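Local coordinates for salmonella typhimurium DB7155 bacteriophage DET7 tailspike (PDB 2V5I), which probably recognises and hydrolyses the O-antigen polysaccharide of Salmonella as the receptor-binding tailspike of phage Det7, at residues I100-A105 / V136-L141. Residues are numbered along the deposited sequence; the frame is centred on the assembly and turned at random.
Sequences IFPWDA and VKFPGL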
loop_
_atom_site.group_PDB
_atom_site.type_symbol
_atom_site.label_atom_id
_atom_site.label_comp_id
_atom_site.label_asym_id
_atom_site.label_seq_id
_atom_site.Cartn_x
_atom_site.Cartn_y
_atom_site.Cartn_z
ATOM N N ILE A 100 14.444 -8.723 -32.282
ATOM C CA ILE A 100 13.139 -8.164 -32.585
ATOM C C ILE A 100 12.754 -7.085 -31.562
ATOM O O ILE A 100 13.390 -6.954 -30.501
ATOM C CB ILE A 100 12.026 -9.240 -32.691
ATOM C CG1 ILE A 100 11.902 -10.004 -31.380
ATOM C CG2 ILE A 100 12.268 -10.144 -33.880
ATOM C CD1 ILE A 100 10.624 -10.802 -31.221
ATOM N N PHE A 101 11.819 -6.226 -31.988
ATOM C CA PHE A 101 11.409 -5.058 -31.247
ATOM C C PHE A 101 9.905 -4.846 -31.408
ATOM O O PHE A 101 9.453 -3.961 -32.158
ATOM C CB PHE A 101 12.206 -3.831 -31.704
ATOM C CG PHE A 101 12.172 -2.680 -30.766
ATOM C CD1 PHE A 101 13.036 -2.620 -29.679
ATOM C CD2 PHE A 101 11.277 -1.646 -30.935
ATOM C CE1 PHE A 101 13.030 -1.512 -28.816
ATOM C CE2 PHE A 101 11.268 -0.543 -30.057
ATOM C CZ PHE A 101 12.150 -0.489 -29.014
ATOM N N PRO A 102 9.092 -5.666 -30.666
ATOM C CA PRO A 102 7.651 -5.653 -30.872
ATOM C C PRO A 102 6.923 -4.448 -30.220
ATOM O O PRO A 102 5.864 -4.630 -29.610
ATOM C CB PRO A 102 7.204 -6.991 -30.256
ATOM C CG PRO A 102 8.252 -7.257 -29.145
ATOM C CD PRO A 102 9.536 -6.750 -29.773
ATOM N N TRP A 103 7.535 -3.273 -30.270
ATOM C CA TRP A 103 6.895 -2.012 -29.821
ATOM C C TRP A 103 7.037 -0.985 -30.921
ATOM O O TRP A 103 8.107 -0.831 -31.505
ATOM C CB TRP A 103 7.557 -1.486 -28.545
ATOM C CG TRP A 103 7.504 -2.478 -27.419
ATOM C CD1 TRP A 103 6.512 -2.657 -26.469
ATOM C CD2 TRP A 103 8.524 -3.439 -27.101
ATOM N NE1 TRP A 103 6.861 -3.670 -25.632
ATOM C CE2 TRP A 103 8.059 -4.192 -26.010
ATOM C CE3 TRP A 103 9.763 -3.737 -27.649
ATOM C CZ2 TRP A 103 8.813 -5.217 -25.445
ATOM C CZ3 TRP A 103 10.520 -4.764 -27.099
ATOM C CH2 TRP A 103 10.022 -5.507 -26.025
ATOM N N ASP A 104 5.971 -0.251 -31.175
ATOM C CA ASP A 104 6.044 0.779 -32.202
ATOM C C ASP A 104 6.509 2.121 -31.659
ATOM O O ASP A 104 6.765 2.283 -30.459
ATOM C CB ASP A 104 4.729 0.851 -33.018
ATOM C CG ASP A 104 3.570 1.489 -32.264
ATOM O OD1 ASP A 104 3.779 2.210 -31.256
ATOM O OD2 ASP A 104 2.419 1.244 -32.723
ATOM N N ALA A 105 6.570 3.110 -32.552
ATOM C CA ALA A 105 7.123 4.405 -32.200
ATOM C C ALA A 105 6.345 5.121 -31.114
ATOM O O ALA A 105 6.922 5.904 -30.350
ATOM C CB ALA A 105 7.215 5.287 -33.433
ATOM N N VAL A 136 5.202 -18.976 -30.276
ATOM C CA VAL A 136 3.845 -19.084 -29.722
ATOM C C VAL A 136 3.185 -17.719 -29.532
ATOM O O VAL A 136 2.025 -17.478 -29.859
ATOM C CB VAL A 136 3.916 -19.803 -28.334
ATOM C CG1 VAL A 136 2.585 -19.779 -27.621
ATOM C CG2 VAL A 136 4.396 -21.212 -28.453
ATOM N N LYS A 137 3.967 -16.749 -29.036
ATOM C CA LYS A 137 3.466 -15.419 -28.816
ATOM C C LYS A 137 3.073 -14.678 -30.082
ATOM O O LYS A 137 2.112 -13.904 -30.094
ATOM C CB LYS A 137 4.519 -14.639 -27.989
ATOM C CG LYS A 137 4.152 -13.297 -27.512
ATOM C CD LYS A 137 3.026 -13.241 -26.492
ATOM C CE LYS A 137 3.234 -14.000 -25.194
ATOM N NZ LYS A 137 2.260 -13.519 -24.131
ATOM N N PHE A 138 3.809 -14.905 -31.188
ATOM C CA PHE A 138 3.572 -14.220 -32.447
ATOM C C PHE A 138 3.422 -15.326 -33.523
ATOM O O PHE A 138 4.377 -15.669 -34.238
ATOM C CB PHE A 138 4.735 -13.273 -32.803
ATOM C CG PHE A 138 5.079 -12.271 -31.703
ATOM C CD1 PHE A 138 4.250 -11.199 -31.416
ATOM C CD2 PHE A 138 6.232 -12.431 -30.961
ATOM C CE1 PHE A 138 4.564 -10.271 -30.398
ATOM C CE2 PHE A 138 6.548 -11.495 -29.938
ATOM C CZ PHE A 138 5.711 -10.430 -29.680
ATOM N N PRO A 139 2.252 -15.980 -33.562
ATOM C CA PRO A 139 2.132 -17.089 -34.527
ATOM C C PRO A 139 2.387 -16.659 -35.962
ATOM O O PRO A 139 1.811 -15.682 -36.453
ATOM C CB PRO A 139 0.687 -17.558 -34.369
ATOM C CG PRO A 139 0.177 -16.929 -33.116
ATOM C CD PRO A 139 1.068 -15.830 -32.705
ATOM N N GLY A 140 3.256 -17.430 -36.612
ATOM C CA GLY A 140 3.735 -17.187 -37.966
ATOM C C GLY A 140 5.163 -16.666 -38.018
ATOM O O GLY A 140 5.786 -16.634 -39.089
ATOM N N LEU A 141 5.657 -16.169 -36.881
ATOM C CA LEU A 141 6.967 -15.521 -36.869
ATOM C C LEU A 141 8.086 -16.514 -37.183
ATOM O O LEU A 141 9.080 -16.155 -37.850
ATOM C CB LEU A 141 7.205 -14.838 -35.502
ATOM C CG LEU A 141 8.544 -14.139 -35.362
ATOM C CD1 LEU A 141 8.713 -12.963 -36.329
ATOM C CD2 LEU A 141 8.754 -13.720 -33.890
#
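Pro102 and Phe138 face each other with their CA atoms 9.6 Å apart, and Ile100 and Leu141 at 10.5 Å, spacings that leave the two backbones to be joined by side chains alone. The segment 100-105 is an irregular loop, whereas 136-141 ends helix 132-137 and passes through a type II turn, closed by the bond from Leu141 N to Phe138 O (3.0 Å). Gly140 suits that turn because its phi is positive, where a side chain would press on the preceding carbonyl. Phe138 has CG anti to its carbonyl carbon (chi1 -54°), and its long, flat ring spans the distance, placing CZ 3.8 Å from Pro102 CB. The compact Pro102 ring meets it obliquely with CB and CG, the two side chains crossing at about a right angle. Lys137 CG covers part of one face of the Phe138 ring, while Lys137 NZ donates a hydrogen bond to Val286 O. The Ile100 and Leu141 methyls lie beside that ring: Ile100 CD1 loosely touches Phe138 CE2 (4.3 Å) and Leu141 CD2 (4.4 Å). Ile100, Pro102, Phe138 and Leu141 are all buried and apolar, so this excursion between beta-helix strands 85-92 and 156-161 is held here by dispersion and the exclusion of water.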